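Local coordinates for uric acid degradation bifunctional protein PucL (Bacillus subtilis, PDB 6A4M) that oxidises urate as the urate oxidase part of a bifunctional enzyme of uric acid degradation that probably also decarboxylates a later intermediate of the pathway, at residues Phe9-Tyr14 with Ile112-Met117; Ser142-Glu147 with Ile153-Gln158; Arg225-Thr230 with Leu252-Gln257. All coordinates share one frame; numbering follows the deposited sequence.

Contact 1: residues Phe9-Tyr14 with Ile112-Met117; sequences FAYRTY and IPFEAM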
ATOM      1  N   PHE A   9      16.504  -0.152   6.130  1.00 29.22           N
ATOM      2  CA  PHE A   9      16.139   1.017   5.329  1.00 29.42           C
ATOM      3  C   PHE A   9      16.994   1.055   4.074  1.00 29.49           C
ATOM      4  O   PHE A   9      18.211   0.846   4.139  1.00 30.12           O
ATOM      5  CB  PHE A   9      16.362   2.325   6.103  1.00 29.49           C
ATOM      6  CG  PHE A   9      15.314   2.612   7.144  1.00 29.51           C
ATOM      7  CD1 PHE A   9      15.330   1.954   8.373  1.00 29.51           C
ATOM      8  CD2 PHE A   9      14.325   3.566   6.911  1.00 29.52           C
ATOM      9  CE1 PHE A   9      14.372   2.230   9.342  1.00 29.45           C
ATOM     10  CE2 PHE A   9      13.368   3.848   7.879  1.00 29.44           C
ATOM     11  CZ  PHE A   9      13.394   3.180   9.097  1.00 29.08           C
ATOM     12  N   ALA A  10      16.355   1.327   2.940  1.00 29.25           N
ATOM     13  CA  ALA A  10      17.053   1.493   1.674  1.00 29.23           C
ATOM     14  C   ALA A  10      16.360   2.573   0.855  1.00 29.20           C
ATOM     15  O   ALA A  10      15.163   2.471   0.591  1.00 29.17           O
ATOM     16  CB  ALA A  10      17.078   0.174   0.916  1.00 29.56           C
ATOM     17  N   TYR A  11      17.109   3.608   0.480  1.00 29.42           N
ATOM     18  CA  TYR A  11      16.611   4.686  -0.376  1.00 29.54           C
ATOM     19  C   TYR A  11      17.299   4.612  -1.735  1.00 30.00           C
ATOM     20  O   TYR A  11      18.520   4.506  -1.801  1.00 29.78           O
ATOM     21  CB  TYR A  11      16.882   6.051   0.263  1.00 29.58           C
ATOM     22  CG  TYR A  11      16.271   6.208   1.637  1.00 29.38           C
ATOM     23  CD1 TYR A  11      14.928   6.548   1.786  1.00 29.51           C
ATOM     24  CD2 TYR A  11      17.032   6.011   2.789  1.00 29.07           C
ATOM     25  CE1 TYR A  11      14.357   6.686   3.044  1.00 29.61           C
ATOM     26  CE2 TYR A  11      16.473   6.151   4.050  1.00 29.33           C
ATOM     27  CZ  TYR A  11      15.133   6.488   4.172  1.00 29.45           C
ATOM     28  OH  TYR A  11      14.565   6.622   5.418  1.00 29.28           O
ATOM     29  N   ARG A  12      16.516   4.674  -2.811  1.00 30.40           N
ATOM     30  CA  ARG A  12      17.038   4.637  -4.178  1.00 30.42           C
ATOM     31  C   ARG A  12      16.615   5.898  -4.922  1.00 30.57           C
ATOM     32  O   ARG A  12      15.419   6.178  -5.033  1.00 30.74           O
ATOM     33  CB  ARG A  12      16.509   3.386  -4.890  1.00 30.88           C
ATOM     34  CG  ARG A  12      16.763   3.277  -6.394  1.00 31.04           C
ATOM     35  CD  ARG A  12      18.224   3.080  -6.747  1.00 30.98           C
ATOM     36  NE  ARG A  12      18.441   3.312  -8.176  1.00 31.84           N
ATOM     37  CZ  ARG A  12      18.229   2.429  -9.160  1.00 31.98           C
ATOM     38  NH1 ARG A  12      17.788   1.194  -8.916  1.00 32.20           N
ATOM     39  NH2 ARG A  12      18.470   2.791 -10.416  1.00 31.85           N
ATOM     40  N   THR A  13      17.592   6.657  -5.420  1.00 30.87           N
ATOM     41  CA  THR A  13      17.319   7.756  -6.346  1.00 31.58           C
ATOM     42  C   THR A  13      17.273   7.233  -7.785  1.00 32.05           C
ATOM     43  O   THR A  13      17.953   6.266  -8.130  1.00 31.87           O
ATOM     44  CB  THR A  13      18.367   8.886  -6.248  1.00 31.86           C
ATOM     45  OG1 THR A  13      19.689   8.340  -6.347  1.00 31.64           O
ATOM     46  CG2 THR A  13      18.222   9.641  -4.932  1.00 31.80           C
ATOM     47  N   TYR A  14      16.454   7.887  -8.606  1.00 33.10           N
ATOM     48  CA  TYR A  14      16.320   7.597 -10.043  1.00 33.80           C
ATOM     49  C   TYR A  14      16.118   6.123 -10.393  1.00 33.65           C
ATOM     50  O   TYR A  14      16.814   5.568 -11.248  1.00 34.49           O
ATOM     51  CB  TYR A  14      17.501   8.207 -10.808  1.00 34.07           C
ATOM     52  CG  TYR A  14      17.588   9.692 -10.582  1.00 34.56           C
ATOM     53  CD1 TYR A  14      16.647  10.547 -11.147  1.00 34.79           C
ATOM     54  CD2 TYR A  14      18.581  10.243  -9.770  1.00 34.98           C
ATOM     55  CE1 TYR A  14      16.699  11.914 -10.928  1.00 35.64           C
ATOM     56  CE2 TYR A  14      18.643  11.609  -9.545  1.00 35.54           C
ATOM     57  CZ  TYR A  14      17.698  12.441 -10.126  1.00 36.07           C
ATOM     58  OH  TYR A  14      17.744  13.800  -9.911  1.00 37.82           O
ATOM     59  N   ILE A 112       8.316   4.123   2.079  1.00 32.82           N
ATOM     60  CA  ILE A 112       8.490   5.425   2.706  1.00 33.00           C
ATOM     61  C   ILE A 112       8.053   6.425   1.630  1.00 32.80           C
ATOM     62  O   ILE A 112       8.838   6.736   0.734  1.00 32.80           O
ATOM     63  CB  ILE A 112       9.948   5.662   3.155  1.00 32.81           C
ATOM     64  CG1 ILE A 112      10.321   4.668   4.262  1.00 32.49           C
ATOM     65  CG2 ILE A 112      10.131   7.093   3.651  1.00 33.01           C
ATOM     66  CD1 ILE A 112      11.805   4.553   4.523  1.00 32.77           C
ATOM     67  N   PRO A 113       6.791   6.906   1.697  1.00 32.64           N
ATOM     68  CA  PRO A 113       6.268   7.695   0.580  1.00 32.54           C
ATOM     69  C   PRO A 113       6.894   9.083   0.486  1.00 32.32           C
ATOM     70  O   PRO A 113       7.054   9.757   1.505  1.00 32.35           O
ATOM     71  CB  PRO A 113       4.762   7.799   0.871  1.00 32.42           C
ATOM     72  CG  PRO A 113       4.557   7.302   2.260  1.00 32.67           C
ATOM     73  CD  PRO A 113       5.881   6.934   2.855  1.00 32.63           C
ATOM     74  N   PHE A 114       7.261   9.479  -0.731  1.00 32.19           N
ATOM     75  CA  PHE A 114       7.774  10.815  -1.004  1.00 32.61           C
ATOM     76  C   PHE A 114       6.810  11.550  -1.926  1.00 33.28           C
ATOM     77  O   PHE A 114       6.371  10.991  -2.930  1.00 33.89           O
ATOM     78  CB  PHE A 114       9.174  10.736  -1.609  1.00 31.91           C
ATOM     79  CG  PHE A 114      10.224  10.314  -0.623  1.00 31.49           C
ATOM     80  CD1 PHE A 114      10.767  11.232   0.267  1.00 31.17           C
ATOM     81  CD2 PHE A 114      10.658   8.993  -0.569  1.00 31.24           C
ATOM     82  CE1 PHE A 114      11.730  10.845   1.189  1.00 31.07           C
ATOM     83  CE2 PHE A 114      11.622   8.602   0.349  1.00 31.14           C
ATOM     84  CZ  PHE A 114      12.158   9.528   1.229  1.00 30.95           C
ATOM     85  N   GLU A 115       6.486  12.794  -1.572  1.00 34.44           N
ATOM     86  CA  GLU A 115       5.474  13.594  -2.271  1.00 35.60           C
ATOM     87  C   GLU A 115       6.104  14.883  -2.797  1.00 35.99           C
ATOM     88  O   GLU A 115       6.604  15.692  -2.012  1.00 35.94           O
ATOM     89  CB  GLU A 115       4.329  13.945  -1.317  1.00 35.85           C
ATOM     90  CG  GLU A 115       3.574  12.746  -0.748  1.00 36.44           C
ATOM     91  CD  GLU A 115       2.541  13.129   0.313  1.00 37.03           C
ATOM     92  OE1 GLU A 115       2.601  14.251   0.862  1.00 37.16           O
ATOM     93  OE2 GLU A 115       1.661  12.297   0.611  1.00 37.63           O
ATOM     94  N   ALA A 116       6.076  15.071  -4.117  1.00 36.40           N
ATOM     95  CA  ALA A 116       6.693  16.244  -4.754  1.00 37.27           C
ATOM     96  C   ALA A 116       6.050  17.551  -4.284  1.00 38.05           C
ATOM     97  O   ALA A 116       4.828  17.633  -4.145  1.00 37.31           O
ATOM     98  CB  ALA A 116       6.613  16.135  -6.270  1.00 37.14           C
ATOM     99  N   MET A 117       6.888  18.559  -4.045  1.00 39.50           N
ATOM    100  CA  MET A 117       6.460  19.842  -3.488  1.00 41.06           C
ATOM    101  C   MET A 117       6.381  20.920  -4.572  1.00 43.70           C
ATOM    102  O   MET A 117       6.934  20.740  -5.660  1.00 44.04           O
ATOM    103  CB  MET A 117       7.431  20.272  -2.384  1.00 40.44           C
ATOM    104  CG  MET A 117       7.419  19.362  -1.163  1.00 39.69           C
ATOM    105  SD  MET A 117       5.861  19.395  -0.253  1.00 38.41           S
ATOM    106  CE  MET A 117       5.971  20.991   0.546  1.00 38.37           C
TER

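Contact 2: residues Ser142-Glu147 with Ile153-Gln158; sequences SVLKAE and ITITEQ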
ATOM      1  N   SER A 142       4.148  -4.276   0.930  1.00 32.73           N
ATOM      2  CA  SER A 142       4.070  -5.529   0.178  1.00 32.78           C
ATOM      3  C   SER A 142       4.736  -6.658   0.955  1.00 32.51           C
ATOM      4  O   SER A 142       5.802  -6.472   1.543  1.00 32.76           O
ATOM      5  CB  SER A 142       4.730  -5.373  -1.192  1.00 32.58           C
ATOM      6  OG  SER A 142       4.034  -4.419  -1.973  1.00 32.87           O
ATOM      7  N   VAL A 143       4.085  -7.820   0.958  1.00 32.34           N
ATOM      8  CA  VAL A 143       4.624  -9.037   1.549  1.00 32.77           C
ATOM      9  C   VAL A 143       4.772 -10.086   0.448  1.00 33.51           C
ATOM     10  O   VAL A 143       3.907 -10.211  -0.422  1.00 33.70           O
ATOM     11  CB  VAL A 143       3.706  -9.575   2.670  1.00 32.51           C
ATOM     12  CG1 VAL A 143       4.297 -10.830   3.311  1.00 32.39           C
ATOM     13  CG2 VAL A 143       3.471  -8.490   3.712  1.00 32.64           C
ATOM     14  N   LEU A 144       5.875 -10.825   0.487  1.00 34.71           N
ATOM     15  CA  LEU A 144       6.115 -11.919  -0.445  1.00 35.82           C
ATOM     16  C   LEU A 144       6.741 -13.084   0.298  1.00 37.02           C
ATOM     17  O   LEU A 144       7.750 -12.908   0.982  1.00 36.04           O
ATOM     18  CB  LEU A 144       7.053 -11.469  -1.564  1.00 36.22           C
ATOM     19  CG  LEU A 144       7.381 -12.497  -2.653  1.00 36.16           C
ATOM     20  CD1 LEU A 144       6.168 -12.771  -3.524  1.00 36.57           C
ATOM     21  CD2 LEU A 144       8.535 -12.007  -3.502  1.00 36.32           C
ATOM     22  N   LYS A 145       6.143 -14.265   0.148  1.00 39.95           N
ATOM     23  CA  LYS A 145       6.677 -15.493   0.723  1.00 42.17           C
ATOM     24  C   LYS A 145       6.951 -16.490  -0.402  1.00 44.15           C
ATOM     25  O   LYS A 145       6.052 -16.791  -1.192  1.00 44.72           O
ATOM     26  CB  LYS A 145       5.701 -16.079   1.748  1.00 43.05           C
ATOM     27  CG  LYS A 145       6.410 -16.829   2.860  1.00 44.49           C
ATOM     28  CD  LYS A 145       5.547 -17.858   3.575  1.00 45.32           C
ATOM     29  CE  LYS A 145       6.411 -18.746   4.467  1.00 45.92           C
ATOM     30  NZ  LYS A 145       5.643 -19.385   5.569  1.00 46.02           N
ATOM     31  N   ALA A 146       8.187 -16.990  -0.472  1.00 45.82           N
ATOM     32  CA  ALA A 146       8.611 -17.930  -1.514  1.00 47.29           C
ATOM     33  C   ALA A 146       9.316 -19.146  -0.911  1.00 49.93           C
ATOM     34  O   ALA A 146      10.064 -19.019   0.061  1.00 47.54           O
ATOM     35  CB  ALA A 146       9.521 -17.232  -2.507  1.00 46.75           C
ATOM     36  N   GLU A 147       9.074 -20.318  -1.506  1.00 55.40           N
ATOM     37  CA  GLU A 147       9.625 -21.594  -1.030  1.00 59.48           C
ATOM     38  C   GLU A 147      10.384 -22.333  -2.128  1.00 62.53           C
ATOM     39  O   GLU A 147      10.194 -22.072  -3.318  1.00 61.90           O
ATOM     40  CB  GLU A 147       8.504 -22.496  -0.500  1.00 60.71           C
ATOM     41  CG  GLU A 147       8.096 -22.202   0.936  1.00 62.25           C
ATOM     42  CD  GLU A 147       6.927 -23.050   1.420  1.00 63.74           C
ATOM     43  OE1 GLU A 147       6.765 -24.200   0.951  1.00 62.57           O
ATOM     44  OE2 GLU A 147       6.167 -22.560   2.285  1.00 65.02           O
ATOM     45  N   ILE A 153      11.194 -22.519  -7.830  1.00 63.21           N
ATOM     46  CA  ILE A 153      10.794 -21.609  -6.755  1.00 59.92           C
ATOM     47  C   ILE A 153       9.290 -21.340  -6.875  1.00 57.95           C
ATOM     48  O   ILE A 153       8.812 -20.936  -7.937  1.00 57.29           O
ATOM     49  CB  ILE A 153      11.603 -20.289  -6.805  1.00 58.70           C
ATOM     50  CG1 ILE A 153      13.091 -20.569  -6.533  1.00 58.36           C
ATOM     51  CG2 ILE A 153      11.069 -19.273  -5.795  1.00 58.47           C
ATOM     52  CD1 ILE A 153      14.034 -19.511  -7.066  1.00 58.68           C
ATOM     53  N   THR A 154       8.561 -21.560  -5.779  1.00 55.77           N
ATOM     54  CA  THR A 154       7.106 -21.363  -5.735  1.00 54.41           C
ATOM     55  C   THR A 154       6.756 -20.220  -4.774  1.00 53.42           C
ATOM     56  O   THR A 154       7.363 -20.093  -3.708  1.00 52.24           O
ATOM     57  CB  THR A 154       6.347 -22.663  -5.349  1.00 54.19           C
ATOM     58  OG1 THR A 154       4.936 -22.412  -5.339  1.00 54.91           O
ATOM     59  CG2 THR A 154       6.761 -23.208  -3.977  1.00 54.36           C
ATOM     60  N   ILE A 155       5.789 -19.391  -5.171  1.00 51.81           N
ATOM     61  CA  ILE A 155       5.291 -18.294  -4.342  1.00 50.35           C
ATOM     62  C   ILE A 155       4.143 -18.821  -3.477  1.00 49.83           C
ATOM     63  O   ILE A 155       3.103 -19.216  -4.004  1.00 48.78           O
ATOM     64  CB  ILE A 155       4.794 -17.107  -5.204  1.00 50.28           C
ATOM     65  CG1 ILE A 155       5.892 -16.612  -6.163  1.00 49.91           C
ATOM     66  CG2 ILE A 155       4.276 -15.970  -4.324  1.00 50.90           C
ATOM     67  CD1 ILE A 155       7.184 -16.189  -5.495  1.00 50.37           C
ATOM     68  N   THR A 156       4.333 -18.806  -2.158  1.00 50.41           N
ATOM     69  CA  THR A 156       3.340 -19.355  -1.205  1.00 50.85           C
ATOM     70  C   THR A 156       2.327 -18.289  -0.770  1.00 50.46           C
ATOM     71  O   THR A 156       1.142 -18.592  -0.585  1.00 50.55           O
ATOM     72  CB  THR A 156       3.960 -20.084   0.039  1.00 52.43           C
ATOM     73  OG1 THR A 156       3.209 -19.770   1.221  1.00 54.67           O
ATOM     74  CG2 THR A 156       5.422 -19.729   0.307  1.00 53.37           C
ATOM     75  N   GLU A 157       2.800 -17.055  -0.592  1.00 48.78           N
ATOM     76  CA  GLU A 157       1.936 -15.919  -0.287  1.00 46.89           C
ATOM     77  C   GLU A 157       2.445 -14.670  -0.996  1.00 44.21           C
ATOM     78  O   GLU A 157       3.654 -14.475  -1.146  1.00 43.21           O
ATOM     79  CB  GLU A 157       1.883 -15.677   1.224  1.00 49.05           C
ATOM     80  CG  GLU A 157       0.864 -14.625   1.650  1.00 51.52           C
ATOM     81  CD  GLU A 157       0.728 -14.493   3.158  1.00 53.93           C
ATOM     82  OE1 GLU A 157       1.717 -14.752   3.885  1.00 54.63           O
ATOM     83  OE2 GLU A 157      -0.375 -14.116   3.618  1.00 55.05           O
ATOM     84  N   GLN A 158       1.507 -13.833  -1.433  1.00 41.78           N
ATOM     85  CA  GLN A 158       1.828 -12.528  -1.998  1.00 40.03           C
ATOM     86  C   GLN A 158       0.624 -11.602  -1.905  1.00 38.06           C
ATOM     87  O   GLN A 158      -0.455 -11.935  -2.395  1.00 38.39           O
ATOM     88  CB  GLN A 158       2.252 -12.650  -3.463  1.00 40.55           C
ATOM     89  CG  GLN A 158       2.760 -11.336  -4.054  1.00 41.18           C
ATOM     90  CD  GLN A 158       2.551 -11.216  -5.549  1.00 41.39           C
ATOM     91  OE1 GLN A 158       3.505 -11.021  -6.297  1.00 43.36           O
ATOM     92  NE2 GLN A 158       1.303 -11.336  -5.993  1.00 41.10           N
TER

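Contact 3: residues Arg225-Thr230 with Leu252-Gln257; sequences RDLAST and LARFPQ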
ATOM      1  N   ARG A 225      -6.492   3.671  -2.899  1.00 34.29           N
ATOM      2  CA  ARG A 225      -6.705   4.742  -1.928  1.00 34.82           C
ATOM      3  C   ARG A 225      -7.785   5.731  -2.375  1.00 35.32           C
ATOM      4  O   ARG A 225      -8.685   6.055  -1.602  1.00 36.13           O
ATOM      5  CB  ARG A 225      -5.374   5.465  -1.691  1.00 34.74           C
ATOM      6  CG  ARG A 225      -5.381   6.570  -0.646  1.00 35.09           C
ATOM      7  CD  ARG A 225      -5.545   7.960  -1.245  1.00 35.28           C
ATOM      8  NE  ARG A 225      -4.657   8.196  -2.385  1.00 35.48           N
ATOM      9  CZ  ARG A 225      -3.366   8.523  -2.315  1.00 35.31           C
ATOM     10  NH1 ARG A 225      -2.745   8.667  -1.144  1.00 35.53           N
ATOM     11  NH2 ARG A 225      -2.680   8.706  -3.443  1.00 35.07           N
ATOM     12  N   ASP A 226      -7.692   6.203  -3.618  1.00 35.77           N
ATOM     13  CA  ASP A 226      -8.670   7.155  -4.160  1.00 36.07           C
ATOM     14  C   ASP A 226     -10.042   6.510  -4.368  1.00 36.87           C
ATOM     15  O   ASP A 226     -11.068   7.139  -4.108  1.00 36.97           O
ATOM     16  CB  ASP A 226      -8.176   7.769  -5.473  1.00 35.87           C
ATOM     17  CG  ASP A 226      -6.944   8.648  -5.295  1.00 35.80           C
ATOM     18  OD1 ASP A 226      -6.668   9.117  -4.168  1.00 35.75           O
ATOM     19  OD2 ASP A 226      -6.246   8.882  -6.301  1.00 36.01           O
ATOM     20  N   LEU A 227     -10.057   5.264  -4.839  1.00 38.10           N
ATOM     21  CA  LEU A 227     -11.294   4.470  -4.896  1.00 39.54           C
ATOM     22  C   LEU A 227     -12.007   4.427  -3.545  1.00 39.41           C
ATOM     23  O   LEU A 227     -13.223   4.616  -3.473  1.00 38.96           O
ATOM     24  CB  LEU A 227     -11.016   3.031  -5.361  1.00 40.78           C
ATOM     25  CG  LEU A 227     -11.232   2.742  -6.845  1.00 41.98           C
ATOM     26  CD1 LEU A 227     -10.596   1.413  -7.231  1.00 42.79           C
ATOM     27  CD2 LEU A 227     -12.719   2.739  -7.173  1.00 42.75           C
ATOM     28  N   ALA A 228     -11.232   4.180  -2.489  1.00 39.48           N
ATOM     29  CA  ALA A 228     -11.753   4.092  -1.125  1.00 39.71           C
ATOM     30  C   ALA A 228     -12.417   5.383  -0.647  1.00 39.72           C
ATOM     31  O   ALA A 228     -13.371   5.320   0.122  1.00 39.40           O
ATOM     32  CB  ALA A 228     -10.651   3.683  -0.154  1.00 39.71           C
ATOM     33  N   SER A 229     -11.910   6.538  -1.088  1.00 39.61           N
ATOM     34  CA  SER A 229     -12.494   7.835  -0.730  1.00 39.83           C
ATOM     35  C   SER A 229     -13.657   8.268  -1.635  1.00 39.95           C
ATOM     36  O   SER A 229     -14.520   9.018  -1.178  1.00 41.27           O
ATOM     37  CB  SER A 229     -11.418   8.929  -0.683  1.00 40.01           C
ATOM     38  OG  SER A 229     -11.016   9.324  -1.979  1.00 41.17           O
ATOM     39  N   THR A 230     -13.692   7.806  -2.891  1.00 39.82           N
ATOM     40  CA  THR A 230     -14.823   8.092  -3.801  1.00 40.14           C
ATOM     41  C   THR A 230     -16.069   7.319  -3.384  1.00 39.94           C
ATOM     42  O   THR A 230     -17.163   7.878  -3.341  1.00 40.35           O
ATOM     43  CB  THR A 230     -14.517   7.758  -5.278  1.00 39.64           C
ATOM     44  OG1 THR A 230     -14.184   6.370  -5.403  1.00 40.85           O
ATOM     45  CG2 THR A 230     -13.376   8.624  -5.820  1.00 39.50           C
ATOM     46  N   LEU A 252     -12.626  -4.689  -6.948  1.00 42.56           N
ATOM     47  CA  LEU A 252     -12.701  -5.899  -7.772  1.00 43.12           C
ATOM     48  C   LEU A 252     -13.303  -5.627  -9.151  1.00 43.44           C
ATOM     49  O   LEU A 252     -12.834  -6.178 -10.148  1.00 43.73           O
ATOM     50  CB  LEU A 252     -13.500  -6.997  -7.066  1.00 42.83           C
ATOM     51  CG  LEU A 252     -12.846  -7.601  -5.823  1.00 43.27           C
ATOM     52  CD1 LEU A 252     -13.837  -8.490  -5.094  1.00 43.65           C
ATOM     53  CD2 LEU A 252     -11.588  -8.389  -6.168  1.00 43.82           C
ATOM     54  N   ALA A 253     -14.333  -4.784  -9.199  1.00 44.03           N
ATOM     55  CA  ALA A 253     -14.946  -4.369 -10.466  1.00 45.44           C
ATOM     56  C   ALA A 253     -13.950  -3.619 -11.352  1.00 46.24           C
ATOM     57  O   ALA A 253     -13.836  -3.900 -12.550  1.00 46.83           O
ATOM     58  CB  ALA A 253     -16.172  -3.502 -10.206  1.00 45.22           C
ATOM     59  N   ARG A 254     -13.223  -2.684 -10.748  1.00 46.58           N
ATOM     60  CA  ARG A 254     -12.264  -1.849 -11.474  1.00 46.85           C
ATOM     61  C   ARG A 254     -10.967  -2.595 -11.829  1.00 44.99           C
ATOM     62  O   ARG A 254     -10.271  -2.206 -12.770  1.00 43.18           O
ATOM     63  CB  ARG A 254     -11.951  -0.591 -10.656  1.00 49.01           C
ATOM     64  CG  ARG A 254     -11.490   0.607 -11.471  1.00 52.13           C
ATOM     65  CD  ARG A 254     -12.556   1.191 -12.399  1.00 54.10           C
ATOM     66  NE  ARG A 254     -13.838   1.468 -11.747  1.00 55.71           N
ATOM     67  CZ  ARG A 254     -14.871   2.080 -12.332  1.00 58.21           C
ATOM     68  NH1 ARG A 254     -14.793   2.525 -13.590  1.00 58.46           N
ATOM     69  NH2 ARG A 254     -15.996   2.268 -11.644  1.00 58.59           N
ATOM     70  N   PHE A 255     -10.644  -3.655 -11.079  1.00 43.91           N
ATOM     71  CA  PHE A 255      -9.436  -4.454 -11.306  1.00 43.32           C
ATOM     72  C   PHE A 255      -9.768  -5.952 -11.355  1.00 43.42           C
ATOM     73  O   PHE A 255      -9.700  -6.630 -10.329  1.00 43.15           O
ATOM     74  CB  PHE A 255      -8.390  -4.178 -10.216  1.00 42.05           C
ATOM     75  CG  PHE A 255      -7.895  -2.760 -10.194  1.00 40.81           C
ATOM     76  CD1 PHE A 255      -7.030  -2.299 -11.180  1.00 40.62           C
ATOM     77  CD2 PHE A 255      -8.287  -1.882  -9.185  1.00 40.17           C
ATOM     78  CE1 PHE A 255      -6.570  -0.988 -11.168  1.00 40.60           C
ATOM     79  CE2 PHE A 255      -7.830  -0.571  -9.166  1.00 40.11           C
ATOM     80  CZ  PHE A 255      -6.969  -0.123 -10.159  1.00 40.38           C
ATOM     81  N   PRO A 256     -10.135  -6.475 -12.547  1.00 44.78           N
ATOM     82  CA  PRO A 256     -10.431  -7.921 -12.676  1.00 44.58           C
ATOM     83  C   PRO A 256      -9.230  -8.873 -12.465  1.00 43.80           C
ATOM     84  O   PRO A 256      -9.434 -10.064 -12.228  1.00 42.50           O
ATOM     85  CB  PRO A 256     -11.008  -8.047 -14.098  1.00 44.69           C
ATOM     86  CG  PRO A 256     -10.576  -6.818 -14.817  1.00 44.86           C
ATOM     87  CD  PRO A 256     -10.453  -5.738 -13.787  1.00 44.89           C
ATOM     88  N   GLN A 257      -8.009  -8.344 -12.568  1.00 44.28           N
ATOM     89  CA  GLN A 257      -6.769  -9.035 -12.131  1.00 44.50           C
ATOM     90  C   GLN A 257      -6.843  -9.631 -10.716  1.00 43.79           C
ATOM     91  O   GLN A 257      -6.275 -10.695 -10.461  1.00 43.85           O
ATOM     92  CB  GLN A 257      -5.550  -8.088 -12.126  1.00 45.55           C
ATOM     93  CG  GLN A 257      -5.315  -7.217 -13.355  1.00 46.28           C
ATOM     94  CD  GLN A 257      -5.616  -5.744 -13.109  1.00 45.63           C
ATOM     95  OE1 GLN A 257      -4.713  -4.907 -13.097  1.00 45.49           O
ATOM     96  NE2 GLN A 257      -6.882  -5.425 -12.906  1.00 44.95           N
TER

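Contact 1: residues Phe9-Tyr14 with Ile112-Met117
The delta methyl of Ile112 is met by two aromatic rings of Phe9-Tyr14. Phe9 brings one ortho-meta side to it, with Phe9 CD2 3.6 Å from Ile112 CD1. Tyr11 reaches the same methyl with the far end of its ring, where Tyr11 CE1 and Tyr11 OH each lie 3.6 Å from Ile112 CD1. Both aromatic side chains run roughly at right angles to the isoleucine, and the methyl stands obliquely to either ring. Two residues further on, Phe114 comes to Tyr11 with its own outer end, Phe114 CZ being 4.0 Å from Tyr11 CE1. The tyrosine carbon lies at the edge of the Phe114 ring, near its plane, whereas Phe114 CZ stands obliquely to the Tyr11 ring.

These side chains meet across the intervening strand 36-45 of the antiparallel sheet, which is probably part of the T-fold (tunnelling fold) expected for the uricase family. Strand 36-45 pairs with 3-13 on one flank and with 104-121 on the other, so the nearest alpha carbons, Tyr11 CA and Ile112 CA, are 8.7 Å apart and only side chains meet. The intervening strand is gripped from both flanks by backbone bonds, Ala10 with Val39 and Ile112 with Gly38.

Two apart on their strand, Phe9 and Tyr11 emerge on one side, and chi1 of -76° and -58°, with CG beside the backbone N, brings the ring ends nearer Ile112. Ile112 is buried, whereas Phe9 and Tyr11 are exposed. Phe114 also rests on Val36 of the middle strand and, together with Ile112, on Arg134 of strand 131-134. On the helix 64-78 side, Arg12 NH1 bonds to Leu76 O.

Contact 2: residues Ser142-Glu147 with Ile153-Gln158
A beta hairpin with a classic beta bulge joins strands 139-148 and 153-169 here, within the large antiparallel sheet of the chain. The bulge sets Thr156 and Glu157 together against Lys145. Its signature is the sharing of Lys145 O, which takes a bond from Thr156 N (2.8 Å) and a weak one from Glu157 N (3.3 Å), while Lys145 N gives a bond to Glu157 O at 2.8 Å. Nearer the turn the regular pattern returns: Glu147 and Thr154 form a hydrogen-bonded pair that exchanges two bonds, Glu147 N to Thr154 O and Thr154 N to Glu147 O.

On the face bearing Leu144, Ala146, Ile155 and Gln158, the leucine swings CG anti to its backbone N (chi1 -179°), and Leu144 CD1 touches two residues of the partner strand, 3.8 Å from Ile155 CG2 and 3.7 Å from Gln158 CG. The delta methyl of Ile155 reaches Ala146 CB. Close by, Ile153 also packs on Leu96 of helix 84-98, and Ala146 on Ile105 of the strand flanking the hairpin.

The other face carries Lys145, Glu147, Thr154 and Glu157 and is more polar. The aliphatic part of Lys145 runs obliquely past Thr156, Lys145 CD touching the threonine methyl, whereas the charged lysine end leads away from the partner strand. Glu147 crosses Thr156 at about a right angle, its carboxylate oxygen Glu147 OE2 lying 3.5 Å from Thr156 CG2.

Contact 3: residues Arg225-Thr230 with Leu252-Gln257
Leu227 CD1 reaches across from its helix to the ring of Phe255, where it stands 3.9 Å from Phe255 CE2. This is the close part of the contact. The methyl meets the ring obliquely, and both residues are buried. Phe255 places CG beside its backbone N, opposite the carbonyl carbon (chi1 -63°), which turns the ring toward helix 221-233.

The join is a small one between two helices that follow each other in the chain, 221-233 and 240-254, inside the uricase family region. Leu227 also lies on Arg250 and Ile251 of the second helix, in the last turn or so of that helix. Phe255 is the first residue to leave the helical conformation, so the leucine packs at the C-terminal end of the helix, where it gives way to the loop leading to strand 258-267. At this helix end Arg301 bonds to Leu252 O and, weakly, to Phe255 O.

Toward Arg254 the packing slackens. Only its CB comes near, 4.2 Å from Leu227 CD1. The Arg254 side chain also touches Ile24 and Pro25, and Leu227 shares Ile24 with it. On this looser side the partly exposed arginine bends at chi2 and chi3, carrying its guanidinium to a salt bridge with Glu26.

From the N terminus, strand 3-13 comes first, and contact 1 closes a loop of 97 residues that contains strand 36-45 and helices 64-78 and 84-98. The chain then passes through the short strands 124-128 and 131-134 to strand 139-148, which neighbours 104-121 in the sheet, and contact 2 closes the hairpin, with five residues between its segments. Contact 3 follows, closing 21 residues that are largely helical. The three are in series, so none nests in or crosses another. Contacts 1 and 2 belong to one antiparallel sheet, whereas contact 3 joins the successive helices 221-233 and 240-254. The centres of contacts 1 and 3 are about 25 Å apart, on opposite sides of the chain's centre.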